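Long-range contacts in neurotoxin (Clostridium botulinum, PDB 1ZB7), which cleaves synaptobrevins (VAMP1, VAMP2 and VAMP3) as the zinc endopeptidase light chain of botulinum neurotoxin type G: residues 6-11 and 37-42; 12-17 and 33-38; 116-121 and 321-326; 136-141 and 152-157. All coordinates share one frame; numbering follows the deposited sequence.

Contact 1: residues 6-11 and 37-42; sequences KNFNYN and FRIIDR
Lys6 and Ile39 bring the two backbones together where the chain turns a corner at Ile39: Lys6 N donates to Ile39 O at 2.8 Å. From there the extended but irregular N-terminal segment draws apart from the strand, and rings fill the widening gap. Phe8 is held between two aliphatic groups, with Lys6 CG over one face and Phe37 CB over the other, the latter 4.1 Å from the ring centroid in a CH-pi contact. Phe37 also turns its edge to that face, an edge-to-face pair with planes at 61°. The far rim of Phe8 meets backbone and methyl together: CE2 lies 3.3 Å from Arg38 O, near the ring plane, and 3.8 Å from Ile39 CG2. With its CG anti to the carbonyl carbon (chi1 -54°), Phe37 runs past Phe8 in the opposite direction until CZ reaches Tyr10 CD1 at 3.7 Å, completing an aromatic cluster. The cluster joins the N-terminal arm to the sheet: Phe8 and Phe37 both rest on Ile19 of strand 19-23, while Tyr10 and Ile39 pack against helix 82-99.

Contact 2: residues 12-17 and 33-38; sequences DPINND and YYKAFR
Lys35 and Arg38, both on strand 34-38 of the mixed sheet, reach out to the loop 12-17 that leads into the neighbouring strand 19-23, and the loop is thus held at two points by long cationic side chains. Lys35 comes first. Lys35 is fully extended, with CG anti to the backbone N (chi1 176°), and its NZ donates a hydrogen bond to Asp12 O at 2.6 Å, the donor tilted 32° from the carbonyl plane. The same ammonium group bonds to Tyr10 O, so two successive parts of the N-terminal arm share one charge. Along its shaft, Lys35 CG touches Ile14 CD1 at 4.1 Å, the methyl lying against the aliphatic part of the chain. Last comes Arg38, whose chain bends at chi3 (66°) to present the end of its guanidinium to Asp17. An Asx turn within the loop, Asp17 N to Asn15 OD1 at 3.0 Å, fixes the backbone of Asp17. The salt bridge itself is one-sided: NH1 and NH2 of Arg38 both grip Asp17 OD1, at 3.0 and 3.2 Å. Asp17 OD1 lies in the guanidinium plane, while both nitrogens approach it from the same face of the carboxylate.

Contact 3: residues 116-121 and 321-326; sequences IPYLGN and QIYKNK
Tyr323 is the bump of this contact: it projects from helix 316-327 into a hollow formed by the bend of residues 116-119. Its ring points at the loop, hydroxyl first, and crosses the loop's side chains at about a right angle. Ile116 CG2 lies 3.9 Å from Tyr323 CE1, whereas Tyr118 CD1 comes over one face of the ring, near the rim and 4.1 Å from Tyr323 CE2. At the hydroxyl end, Leu119 CG closes on Tyr323 OH at 3.4 Å. The hydroxyl is also held by polar atoms: it donates to Pro117 O at 2.6 Å and takes a weak bond from the N of Leu119, the residue at the centre of an inverse gamma turn. Alongside, one helical turn later, Lys326 runs out fully extended, with CG anti to the backbone N (chi1 165°), and its NZ donates a hydrogen bond to Ile116 O at 2.6 Å, from above the carbonyl plane. The buried ammonium has a second acceptor in Leu239 O, at the C-terminal end of helix 224-239, while Leu303 of helix 282-303 packs on both tyrosines. The arrangement is a helix-to-loop packing of the zinc-protease fold, in which a tyrosine and a buried lysine serve the backbone carbonyls of an irregular segment.

Contact 4: residues 136-141 and 152-157; sequences VSINKK and KGLMTN
Leu154, Lys140 and Ile138 carry most of this contact, which is the antiparallel beta hairpin of strands 137-142 and 150-155 at one margin of the mixed sheet. All three project from the same face. Ile138 and Leu154 face each other as a hydrogen-bonded pair: Ile138 N reaches Leu154 O at 3.0 Å, while the return bond from Leu154 N to Ile138 O is weak. Their side chains lie side by side and point the same way, with Ile138 CG1 4.2 Å from Leu154 CB. A first torsion of 61° sets that CG1 between the backbone N and the carbonyl carbon, over the strand partner, and Ile138 CD1 then meets Thr156 CG2 at 4.2 Å. Lys140 also packs on Leu154, CB to CB at 4.0 Å. Beyond this its extended chain leaves the hairpin, and NZ finds Asn16 O. The backbone of Lys140 is paired with that of Lys152 by two backbone hydrogen bonds. Ile20 of strand 19-23 and Trp44 of strand 43-46 also pack on Leu154. On the reverse face Met155 CG touches Ser137 OG (3.6 Å), which is hydrogen-bonded to Ala131 O, and it also meets Val136 CG1 (3.8 Å). Where the strands part, water takes over: one molecule donates to both Val136 O and Leu154 O, each at 2.8 Å, and accepts from Thr156 OG1.

Contacts 1, 2 and 4 illustrate how one sheet can organise successive parts of a chain. Contacts 1 and 2, with centres about 8 Å apart, share Phe37 and Arg38; contact 4 reaches the same sheet, its centre about 13 Å from that of contact 2, joined by Lys140 NZ to Asn16 O. Arg42, at the end of contact 1, places NH1 2.7 Å from Asn157 OD1 in contact 4, a probable hydrogen bond, and packs on Ile116 in contact 3. Contact 4 is nested within the loop closed by contact 3. None includes a zinc ligand, but in contact 3 Lys326 NZ bonds to Leu239 O, at the end of helix 224-239, which carries the HExxH motif.

Contact 1: residues 6-11 and 37-42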
loop_
_atom_site.group_PDB
_atom_site.type_symbol
_atom_site.label_atom_id
_atom_site.label_comp_id
_atom_site.label_asym_id
_atom_site.label_seq_id
_atom_site.Cartn_x
_atom_site.Cartn_y
_atom_site.Cartn_z
ATOM N N LYS A 6 -14.805 28.477 22.791
ATOM C CA LYS A 6 -14.485 29.798 23.256
ATOM C C LYS A 6 -13.442 30.514 22.382
ATOM O O LYS A 6 -12.490 29.908 21.956
ATOM C CB LYS A 6 -14.016 29.743 24.719
ATOM C CG LYS A 6 -13.996 31.107 25.348
ATOM C CD LYS A 6 -13.894 31.050 26.809
ATOM C CE LYS A 6 -13.480 32.483 27.269
ATOM N NZ LYS A 6 -13.577 32.525 28.760
ATOM N N ASN A 7 -13.678 31.799 22.109
ATOM C CA ASN A 7 -12.770 32.717 21.459
ATOM C C ASN A 7 -11.767 33.311 22.415
ATOM O O ASN A 7 -12.103 33.647 23.454
ATOM C CB ASN A 7 -13.551 33.913 20.836
ATOM C CG ASN A 7 -14.564 33.503 19.715
ATOM O OD1 ASN A 7 -14.285 32.696 18.776
ATOM N ND2 ASN A 7 -15.741 34.131 19.786
ATOM N N PHE A 8 -10.551 33.532 21.985
ATOM C CA PHE A 8 -9.448 34.058 22.785
ATOM C C PHE A 8 -8.563 34.870 21.892
ATOM O O PHE A 8 -8.509 34.626 20.665
ATOM C CB PHE A 8 -8.540 32.944 23.289
ATOM C CG PHE A 8 -9.177 32.061 24.369
ATOM C CD1 PHE A 8 -9.331 32.524 25.667
ATOM C CD2 PHE A 8 -9.539 30.779 24.089
ATOM C CE1 PHE A 8 -9.876 31.709 26.652
ATOM C CE2 PHE A 8 -10.088 29.989 25.086
ATOM C CZ PHE A 8 -10.212 30.423 26.319
ATOM N N ASN A 9 -7.863 35.820 22.510
ATOM C CA ASN A 9 -6.710 36.490 21.914
ATOM C C ASN A 9 -5.513 35.974 22.633
ATOM O O ASN A 9 -5.627 35.749 23.785
ATOM C CB ASN A 9 -6.811 38.025 22.088
ATOM C CG ASN A 9 -8.140 38.586 21.559
ATOM O OD1 ASN A 9 -8.307 38.661 20.317
ATOM N ND2 ASN A 9 -9.114 38.947 22.485
ATOM N N TYR A 10 -4.383 35.780 21.955
ATOM C CA TYR A 10 -3.157 35.393 22.585
ATOM C C TYR A 10 -2.774 36.210 23.791
ATOM O O TYR A 10 -2.291 35.664 24.769
ATOM C CB TYR A 10 -1.971 35.359 21.646
ATOM C CG TYR A 10 -0.794 34.677 22.330
ATOM C CD1 TYR A 10 -0.781 33.297 22.487
ATOM C CD2 TYR A 10 0.255 35.389 22.872
ATOM C CE1 TYR A 10 0.238 32.674 23.107
ATOM C CE2 TYR A 10 1.309 34.731 23.499
ATOM C CZ TYR A 10 1.288 33.375 23.601
ATOM O OH TYR A 10 2.310 32.659 24.187
ATOM N N ASN A 11 -3.031 37.505 23.738
ATOM C CA ASN A 11 -2.648 38.422 24.822
ATOM C C ASN A 11 -3.628 38.598 25.941
ATOM O O ASN A 11 -3.339 39.293 26.908
ATOM C CB ASN A 11 -2.214 39.784 24.235
ATOM C CG ASN A 11 -3.404 40.624 23.664
ATOM O OD1 ASN A 11 -4.599 40.219 23.664
ATOM N ND2 ASN A 11 -3.053 41.787 23.147
ATOM N N PHE A 37 -4.684 27.683 26.328
ATOM C CA PHE A 37 -6.061 28.234 26.145
ATOM C C PHE A 37 -7.050 27.056 26.027
ATOM O O PHE A 37 -6.906 26.154 25.171
ATOM C CB PHE A 37 -6.176 29.119 24.930
ATOM C CG PHE A 37 -5.180 30.220 24.894
ATOM C CD1 PHE A 37 -5.537 31.520 25.275
ATOM C CD2 PHE A 37 -3.873 29.961 24.576
ATOM C CE1 PHE A 37 -4.622 32.554 25.280
ATOM C CE2 PHE A 37 -2.913 31.003 24.568
ATOM C CZ PHE A 37 -3.323 32.318 24.935
ATOM N N ARG A 38 -8.012 27.045 26.938
ATOM C CA ARG A 38 -9.002 26.013 26.935
ATOM C C ARG A 38 -10.178 26.498 26.116
ATOM O O ARG A 38 -11.082 27.228 26.617
ATOM C CB ARG A 38 -9.428 25.607 28.346
ATOM C CG ARG A 38 -10.230 24.268 28.420
ATOM C CD ARG A 38 -10.830 23.867 29.800
ATOM N NE ARG A 38 -11.860 24.811 30.208
ATOM C CZ ARG A 38 -11.833 25.592 31.297
ATOM N NH1 ARG A 38 -10.817 25.550 32.138
ATOM N NH2 ARG A 38 -12.817 26.473 31.526
ATOM N N ILE A 39 -10.179 26.038 24.886
ATOM C CA ILE A 39 -11.217 26.390 23.954
ATOM C C ILE A 39 -12.538 25.578 24.046
ATOM O O ILE A 39 -13.629 26.047 23.656
ATOM C CB ILE A 39 -10.647 26.321 22.500
ATOM C CG1 ILE A 39 -10.100 24.902 22.210
ATOM C CG2 ILE A 39 -9.593 27.362 22.327
ATOM C CD1 ILE A 39 -10.272 24.538 20.791
ATOM N N ILE A 40 -12.400 24.354 24.540
ATOM C CA ILE A 40 -13.472 23.394 24.744
ATOM C C ILE A 40 -13.080 22.730 26.031
ATOM O O ILE A 40 -11.903 22.630 26.336
ATOM C CB ILE A 40 -13.559 22.313 23.583
ATOM C CG1 ILE A 40 -13.948 22.948 22.255
ATOM C CG2 ILE A 40 -14.690 21.246 23.887
ATOM C CD1 ILE A 40 -13.499 22.201 20.899
ATOM N N ASP A 41 -14.058 22.317 26.844
ATOM C CA ASP A 41 -13.718 21.434 27.978
ATOM C C ASP A 41 -12.754 20.254 27.641
ATOM O O ASP A 41 -12.958 19.508 26.691
ATOM C CB ASP A 41 -14.965 20.952 28.677
ATOM C CG ASP A 41 -15.703 22.162 29.382
ATOM O OD1 ASP A 41 -15.224 22.713 30.501
ATOM O OD2 ASP A 41 -16.698 22.578 28.728
ATOM N N ARG A 42 -11.701 20.188 28.432
ATOM C CA ARG A 42 -10.692 19.187 28.368
ATOM C C ARG A 42 -9.738 19.251 27.143
ATOM O O ARG A 42 -8.885 18.430 27.026
ATOM C CB ARG A 42 -11.369 17.819 28.555
ATOM C CG ARG A 42 -11.963 17.799 29.997
ATOM C CD ARG A 42 -12.056 16.452 30.507
ATOM N NE ARG A 42 -11.604 16.348 31.897
ATOM C CZ ARG A 42 -10.572 15.609 32.373
ATOM N NH1 ARG A 42 -9.662 14.849 31.632
ATOM N NH2 ARG A 42 -10.452 15.645 33.679
#

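Contact 2: residues 12-17 and 33-38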
loop_
_atom_site.group_PDB
_atom_site.type_symbol
_atom_site.label_atom_id
_atom_site.label_comp_id
_atom_site.label_asym_id
_atom_site.label_seq_id
_atom_site.Cartn_x
_atom_site.Cartn_y
_atom_site.Cartn_z
ATOM N N ASP A 12 -4.765 37.914 25.852
ATOM C CA ASP A 12 -5.726 37.868 26.929
ATOM C C ASP A 12 -4.933 37.376 28.165
ATOM O O ASP A 12 -4.165 36.403 28.044
ATOM C CB ASP A 12 -6.825 36.846 26.640
ATOM C CG ASP A 12 -7.924 37.316 25.614
ATOM O OD1 ASP A 12 -7.994 38.507 25.163
ATOM O OD2 ASP A 12 -8.709 36.402 25.233
ATOM N N PRO A 13 -5.085 38.040 29.344
ATOM C CA PRO A 13 -4.294 37.616 30.523
ATOM C C PRO A 13 -4.607 36.227 31.140
ATOM O O PRO A 13 -5.738 35.683 31.093
ATOM C CB PRO A 13 -4.506 38.733 31.542
ATOM C CG PRO A 13 -5.638 39.549 31.062
ATOM C CD PRO A 13 -5.908 39.241 29.626
ATOM N N ILE A 14 -3.534 35.674 31.690
ATOM C CA ILE A 14 -3.582 34.473 32.491
ATOM C C ILE A 14 -4.714 34.656 33.499
ATOM O O ILE A 14 -4.738 35.656 34.201
ATOM C CB ILE A 14 -2.214 34.294 33.221
ATOM C CG1 ILE A 14 -1.042 34.048 32.249
ATOM C CG2 ILE A 14 -2.261 33.210 34.172
ATOM C CD1 ILE A 14 -1.106 32.625 31.603
ATOM N N ASN A 15 -5.638 33.697 33.602
ATOM C CA ASN A 15 -6.629 33.802 34.653
ATOM C C ASN A 15 -6.692 32.553 35.580
ATOM O O ASN A 15 -7.482 32.556 36.487
ATOM C CB ASN A 15 -8.037 34.118 34.055
ATOM C CG ASN A 15 -8.420 33.154 32.944
ATOM O OD1 ASN A 15 -8.294 31.927 33.084
ATOM N ND2 ASN A 15 -8.924 33.678 31.876
ATOM N N ASN A 16 -5.857 31.522 35.288
ATOM C CA ASN A 16 -5.686 30.300 36.069
ATOM C C ASN A 16 -6.809 29.348 35.906
ATOM O O ASN A 16 -6.863 28.385 36.598
ATOM C CB ASN A 16 -5.489 30.608 37.547
ATOM C CG ASN A 16 -4.253 31.416 37.813
ATOM O OD1 ASN A 16 -3.195 31.135 37.272
ATOM N ND2 ASN A 16 -4.386 32.436 38.581
ATOM N N ASP A 17 -7.737 29.642 35.006
ATOM C CA ASP A 17 -8.896 28.830 34.744
ATOM C C ASP A 17 -8.772 28.304 33.299
ATOM O O ASP A 17 -8.388 27.132 33.059
ATOM C CB ASP A 17 -10.173 29.668 34.925
ATOM C CG ASP A 17 -11.471 28.885 34.523
ATOM O OD1 ASP A 17 -11.455 27.676 34.207
ATOM O OD2 ASP A 17 -12.515 29.506 34.441
ATOM N N TYR A 33 7.263 25.904 31.298
ATOM C CA TYR A 33 5.835 26.208 31.264
ATOM C C TYR A 33 5.423 27.117 30.119
ATOM O O TYR A 33 6.077 28.093 29.824
ATOM C CB TYR A 33 5.396 26.880 32.579
ATOM C CG TYR A 33 5.283 25.941 33.748
ATOM C CD1 TYR A 33 4.040 25.449 34.143
ATOM C CD2 TYR A 33 6.413 25.523 34.431
ATOM C CE1 TYR A 33 3.905 24.638 35.185
ATOM C CE2 TYR A 33 6.297 24.670 35.501
ATOM C CZ TYR A 33 5.041 24.216 35.867
ATOM O OH TYR A 33 4.881 23.352 36.918
ATOM N N TYR A 34 4.249 26.836 29.571
ATOM C CA TYR A 34 3.702 27.476 28.403
ATOM C C TYR A 34 2.306 28.007 28.634
ATOM O O TYR A 34 1.530 27.424 29.393
ATOM C CB TYR A 34 3.577 26.447 27.262
ATOM C CG TYR A 34 4.833 25.696 26.921
ATOM C CD1 TYR A 34 5.849 26.294 26.155
ATOM C CD2 TYR A 34 4.999 24.380 27.319
ATOM C CE1 TYR A 34 6.979 25.610 25.851
ATOM C CE2 TYR A 34 6.139 23.677 27.014
ATOM C CZ TYR A 34 7.122 24.294 26.275
ATOM O OH TYR A 34 8.251 23.563 25.950
ATOM N N LYS A 35 1.951 29.034 27.879
ATOM C CA LYS A 35 0.660 29.712 27.966
ATOM C C LYS A 35 -0.320 28.907 27.131
ATOM O O LYS A 35 -0.045 28.604 26.010
ATOM C CB LYS A 35 0.768 31.188 27.595
ATOM C CG LYS A 35 -0.578 31.918 27.576
ATOM C CD LYS A 35 -0.458 33.429 27.478
ATOM C CE LYS A 35 -1.750 34.092 27.762
ATOM N NZ LYS A 35 -1.707 35.524 27.622
ATOM N N ALA A 36 -1.401 28.413 27.759
ATOM C CA ALA A 36 -2.382 27.538 27.119
ATOM C C ALA A 36 -3.835 28.040 27.283
ATOM O O ALA A 36 -4.128 28.780 28.181
ATOM C CB ALA A 36 -2.176 25.975 27.631
ATOM N N PHE A 37 -4.684 27.683 26.328
ATOM C CA PHE A 37 -6.061 28.234 26.145
ATOM C C PHE A 37 -7.050 27.056 26.027
ATOM O O PHE A 37 -6.906 26.154 25.171
ATOM C CB PHE A 37 -6.176 29.119 24.930
ATOM C CG PHE A 37 -5.180 30.220 24.894
ATOM C CD1 PHE A 37 -5.537 31.520 25.275
ATOM C CD2 PHE A 37 -3.873 29.961 24.576
ATOM C CE1 PHE A 37 -4.622 32.554 25.280
ATOM C CE2 PHE A 37 -2.913 31.003 24.568
ATOM C CZ PHE A 37 -3.323 32.318 24.935
ATOM N N ARG A 38 -8.012 27.045 26.938
ATOM C CA ARG A 38 -9.002 26.013 26.935
ATOM C C ARG A 38 -10.178 26.498 26.116
ATOM O O ARG A 38 -11.082 27.228 26.617
ATOM C CB ARG A 38 -9.428 25.607 28.346
ATOM C CG ARG A 38 -10.230 24.268 28.420
ATOM C CD ARG A 38 -10.830 23.867 29.800
ATOM N NE ARG A 38 -11.860 24.811 30.208
ATOM C CZ ARG A 38 -11.833 25.592 31.297
ATOM N NH1 ARG A 38 -10.817 25.550 32.138
ATOM N NH2 ARG A 38 -12.817 26.473 31.526
#

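Contact 3: residues 116-121 and 321-326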
loop_
_atom_site.group_PDB
_atom_site.type_symbol
_atom_site.label_atom_id
_atom_site.label_comp_id
_atom_site.label_asym_id
_atom_site.label_seq_id
_atom_site.Cartn_x
_atom_site.Cartn_y
_atom_site.Cartn_z
ATOM N N ILE A 116 -12.692 10.863 29.095
ATOM C CA ILE A 116 -11.677 11.045 30.121
ATOM C C ILE A 116 -10.866 9.773 30.258
ATOM O O ILE A 116 -11.430 8.701 30.324
ATOM C CB ILE A 116 -12.408 11.502 31.402
ATOM C CG1 ILE A 116 -12.593 12.983 31.372
ATOM C CG2 ILE A 116 -11.805 11.097 32.728
ATOM C CD1 ILE A 116 -13.902 13.271 30.852
ATOM N N PRO A 117 -9.546 9.883 30.247
ATOM C CA PRO A 117 -8.695 8.737 30.582
ATOM C C PRO A 117 -9.038 8.152 31.965
ATOM O O PRO A 117 -9.511 8.867 32.875
ATOM C CB PRO A 117 -7.255 9.297 30.546
ATOM C CG PRO A 117 -7.414 10.744 30.136
ATOM C CD PRO A 117 -8.789 11.088 29.878
ATOM N N TYR A 118 -8.904 6.831 32.072
ATOM C CA TYR A 118 -8.979 6.151 33.316
ATOM C C TYR A 118 -7.909 6.681 34.265
ATOM O O TYR A 118 -6.764 6.957 33.881
ATOM C CB TYR A 118 -8.878 4.645 33.071
ATOM C CG TYR A 118 -9.179 3.784 34.303
ATOM C CD1 TYR A 118 -10.487 3.376 34.565
ATOM C CD2 TYR A 118 -8.171 3.415 35.195
ATOM C CE1 TYR A 118 -10.796 2.572 35.721
ATOM C CE2 TYR A 118 -8.482 2.611 36.367
ATOM C CZ TYR A 118 -9.806 2.219 36.603
ATOM O OH TYR A 118 -10.184 1.506 37.708
ATOM N N LEU A 119 -8.293 6.864 35.532
ATOM C CA LEU A 119 -7.348 7.190 36.640
ATOM C C LEU A 119 -6.418 6.031 37.038
ATOM O O LEU A 119 -6.531 5.449 38.093
ATOM C CB LEU A 119 -8.116 7.734 37.832
ATOM C CG LEU A 119 -9.129 8.823 37.560
ATOM C CD1 LEU A 119 -9.701 9.323 38.800
ATOM C CD2 LEU A 119 -8.530 10.050 36.750
ATOM N N GLY A 120 -5.492 5.690 36.162
ATOM C CA GLY A 120 -4.539 4.638 36.423
ATOM C C GLY A 120 -3.966 4.070 35.145
ATOM O O GLY A 120 -4.237 4.539 34.080
ATOM N N ASN A 121 -3.197 2.998 35.268
ATOM C CA ASN A 121 -2.558 2.293 34.144
ATOM C C ASN A 121 -2.137 0.955 34.696
ATOM O O ASN A 121 -2.387 0.699 35.821
ATOM C CB ASN A 121 -1.359 3.038 33.546
ATOM C CG ASN A 121 -0.347 3.500 34.578
ATOM O OD1 ASN A 121 0.171 2.717 35.339
ATOM N ND2 ASN A 121 0.001 4.772 34.530
ATOM N N GLN A 321 -19.128 6.567 37.774
ATOM C CA GLN A 321 -20.214 6.990 36.877
ATOM C C GLN A 321 -19.786 7.578 35.471
ATOM O O GLN A 321 -20.369 7.319 34.429
ATOM C CB GLN A 321 -21.099 7.957 37.616
ATOM C CG GLN A 321 -22.286 8.422 36.781
ATOM C CD GLN A 321 -23.401 7.372 36.555
ATOM O OE1 GLN A 321 -24.021 6.867 37.523
ATOM N NE2 GLN A 321 -23.707 7.101 35.268
ATOM N N ILE A 322 -18.795 8.411 35.509
ATOM C CA ILE A 322 -18.130 8.885 34.351
ATOM C C ILE A 322 -17.650 7.718 33.424
ATOM O O ILE A 322 -17.922 7.708 32.206
ATOM C CB ILE A 322 -16.955 9.784 34.789
ATOM C CG1 ILE A 322 -17.492 11.104 35.341
ATOM C CG2 ILE A 322 -16.040 10.089 33.646
ATOM C CD1 ILE A 322 -16.348 12.054 35.834
ATOM N N TYR A 323 -16.947 6.748 33.998
ATOM C CA TYR A 323 -16.450 5.613 33.221
ATOM C C TYR A 323 -17.568 4.709 32.738
ATOM O O TYR A 323 -17.509 4.214 31.621
ATOM C CB TYR A 323 -15.346 4.842 33.987
ATOM C CG TYR A 323 -14.141 5.720 34.222
ATOM C CD1 TYR A 323 -13.581 6.486 33.162
ATOM C CD2 TYR A 323 -13.603 5.885 35.511
ATOM C CE1 TYR A 323 -12.615 7.290 33.391
ATOM C CE2 TYR A 323 -12.526 6.698 35.702
ATOM C CZ TYR A 323 -12.064 7.403 34.663
ATOM O OH TYR A 323 -11.080 8.305 34.840
ATOM N N LYS A 324 -18.566 4.449 33.564
ATOM C CA LYS A 324 -19.776 3.763 33.106
ATOM C C LYS A 324 -20.363 4.437 31.835
ATOM O O LYS A 324 -20.646 3.781 30.868
ATOM C CB LYS A 324 -20.783 3.718 34.227
ATOM C CG LYS A 324 -22.104 2.989 33.870
ATOM C CD LYS A 324 -23.203 3.383 34.825
ATOM C CE LYS A 324 -24.514 2.722 34.395
ATOM N NZ LYS A 324 -25.494 2.626 35.543
ATOM N N ASN A 325 -20.510 5.757 31.867
ATOM C CA ASN A 325 -20.943 6.560 30.731
ATOM C C ASN A 325 -19.976 6.509 29.571
ATOM O O ASN A 325 -20.405 6.275 28.436
ATOM C CB ASN A 325 -21.173 8.044 31.090
ATOM C CG ASN A 325 -22.261 8.293 32.286
ATOM O OD1 ASN A 325 -22.975 7.392 32.760
ATOM N ND2 ASN A 325 -22.336 9.591 32.748
ATOM N N LYS A 326 -18.677 6.703 29.806
ATOM C CA LYS A 326 -17.676 6.609 28.707
ATOM C C LYS A 326 -17.671 5.262 27.978
ATOM O O LYS A 326 -17.687 5.228 26.722
ATOM C CB LYS A 326 -16.257 6.956 29.204
ATOM C CG LYS A 326 -15.074 6.570 28.323
ATOM C CD LYS A 326 -13.750 7.031 28.865
ATOM C CE LYS A 326 -12.546 6.452 28.062
ATOM N NZ LYS A 326 -11.290 6.566 28.797
#

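Contact 4: residues 136-141 and 152-157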
loop_
_atom_site.group_PDB
_atom_site.type_symbol
_atom_site.label_atom_id
_atom_site.label_comp_id
_atom_site.label_asym_id
_atom_site.label_seq_id
_atom_site.Cartn_x
_atom_site.Cartn_y
_atom_site.Cartn_z
ATOM N N VAL A 136 -2.529 10.664 32.850
ATOM C CA VAL A 136 -3.711 11.331 33.306
ATOM C C VAL A 136 -3.557 12.884 33.492
ATOM O O VAL A 136 -4.419 13.646 33.025
ATOM C CB VAL A 136 -4.293 10.679 34.617
ATOM C CG1 VAL A 136 -5.395 11.560 35.190
ATOM C CG2 VAL A 136 -4.885 9.268 34.351
ATOM N N SER A 137 -2.502 13.267 34.211
ATOM C CA SER A 137 -2.250 14.600 34.790
ATOM C C SER A 137 -0.918 15.262 34.323
ATOM O O SER A 137 0.117 14.602 34.164
ATOM C CB SER A 137 -2.211 14.582 36.321
ATOM O OG SER A 137 -3.510 14.246 36.912
ATOM N N ILE A 138 -1.008 16.571 34.103
ATOM C CA ILE A 138 0.114 17.502 33.904
ATOM C C ILE A 138 0.151 18.519 35.029
ATOM O O ILE A 138 -0.744 18.590 35.866
ATOM C CB ILE A 138 -0.007 18.244 32.525
ATOM C CG1 ILE A 138 -1.289 19.097 32.391
ATOM C CG2 ILE A 138 -0.019 17.202 31.430
ATOM C CD1 ILE A 138 -1.240 20.070 31.159
ATOM N N ASN A 139 1.215 19.302 35.058
ATOM C CA ASN A 139 1.371 20.393 36.020
ATOM C C ASN A 139 0.779 21.681 35.442
ATOM O O ASN A 139 1.048 22.068 34.300
ATOM C CB ASN A 139 2.812 20.718 36.267
ATOM C CG ASN A 139 3.587 19.623 36.999
ATOM O OD1 ASN A 139 3.137 19.047 37.960
ATOM N ND2 ASN A 139 4.838 19.408 36.544
ATOM N N LYS A 140 0.023 22.345 36.277
ATOM C CA LYS A 140 -0.500 23.674 36.062
ATOM C C LYS A 140 0.063 24.600 37.154
ATOM O O LYS A 140 0.168 24.249 38.341
ATOM C CB LYS A 140 -2.036 23.581 36.162
ATOM C CG LYS A 140 -2.804 24.858 36.609
ATOM C CD LYS A 140 -4.352 24.535 36.696
ATOM C CE LYS A 140 -5.174 25.817 36.652
ATOM N NZ LYS A 140 -6.539 25.601 37.301
ATOM N N LYS A 141 0.368 25.822 36.782
ATOM C CA LYS A 141 0.920 26.772 37.716
ATOM C C LYS A 141 -0.108 27.851 37.939
ATOM O O LYS A 141 -0.436 28.572 36.987
ATOM C CB LYS A 141 2.180 27.360 37.128
ATOM C CG LYS A 141 3.135 27.859 38.095
ATOM C CD LYS A 141 4.254 28.610 37.403
ATOM C CE LYS A 141 5.525 27.791 37.231
ATOM N NZ LYS A 141 6.619 28.765 36.949
ATOM N N LYS A 152 -0.133 22.620 40.719
ATOM C CA LYS A 152 -1.334 21.789 40.945
ATOM C C LYS A 152 -1.478 20.810 39.758
ATOM O O LYS A 152 -1.065 21.099 38.632
ATOM C CB LYS A 152 -2.546 22.734 41.110
ATOM C CG LYS A 152 -2.618 23.361 42.558
ATOM C CD LYS A 152 -3.913 22.930 43.342
ATOM C CE LYS A 152 -3.754 22.804 44.852
ATOM N NZ LYS A 152 -4.159 24.065 45.606
ATOM N N GLY A 153 -1.983 19.639 40.014
ATOM C CA GLY A 153 -2.259 18.657 38.986
ATOM C C GLY A 153 -3.436 19.085 38.106
ATOM O O GLY A 153 -4.243 19.861 38.539
ATOM N N LEU A 154 -3.465 18.672 36.834
ATOM C CA LEU A 154 -4.512 19.074 35.931
ATOM C C LEU A 154 -4.743 17.990 34.965
ATOM O O LEU A 154 -3.831 17.610 34.240
ATOM C CB LEU A 154 -4.181 20.388 35.128
ATOM C CG LEU A 154 -5.233 20.797 34.051
ATOM C CD1 LEU A 154 -6.553 21.244 34.687
ATOM C CD2 LEU A 154 -4.756 21.894 33.134
ATOM N N MET A 155 -6.003 17.573 34.885
ATOM C CA MET A 155 -6.409 16.520 34.003
ATOM C C MET A 155 -6.955 17.117 32.687
ATOM O O MET A 155 -7.739 18.063 32.711
ATOM C CB MET A 155 -7.433 15.683 34.708
ATOM C CG MET A 155 -6.892 14.930 35.977
ATOM S SD MET A 155 -8.210 14.168 37.005
ATOM C CE MET A 155 -9.341 13.663 35.599
ATOM N N THR A 156 -6.518 16.577 31.544
ATOM C CA THR A 156 -6.919 17.043 30.273
ATOM C C THR A 156 -7.191 15.834 29.380
ATOM O O THR A 156 -6.644 14.775 29.628
ATOM C CB THR A 156 -5.735 17.914 29.589
ATOM O OG1 THR A 156 -4.610 17.094 29.255
ATOM C CG2 THR A 156 -5.205 18.969 30.497
ATOM N N ASN A 157 -7.929 16.009 28.282
ATOM C CA ASN A 157 -8.077 14.942 27.262
ATOM C C ASN A 157 -7.137 15.120 26.035
ATOM O O ASN A 157 -6.587 14.158 25.517
ATOM C CB ASN A 157 -9.544 14.842 26.810
ATOM C CG ASN A 157 -10.460 14.292 27.881
ATOM O OD1 ASN A 157 -10.084 14.123 29.059
ATOM N ND2 ASN A 157 -11.648 13.954 27.472
HETATM O O HOH W 1 -3.566 16.130 31.929
HETATM O O HOH W 2 -6.741 13.130 32.065
#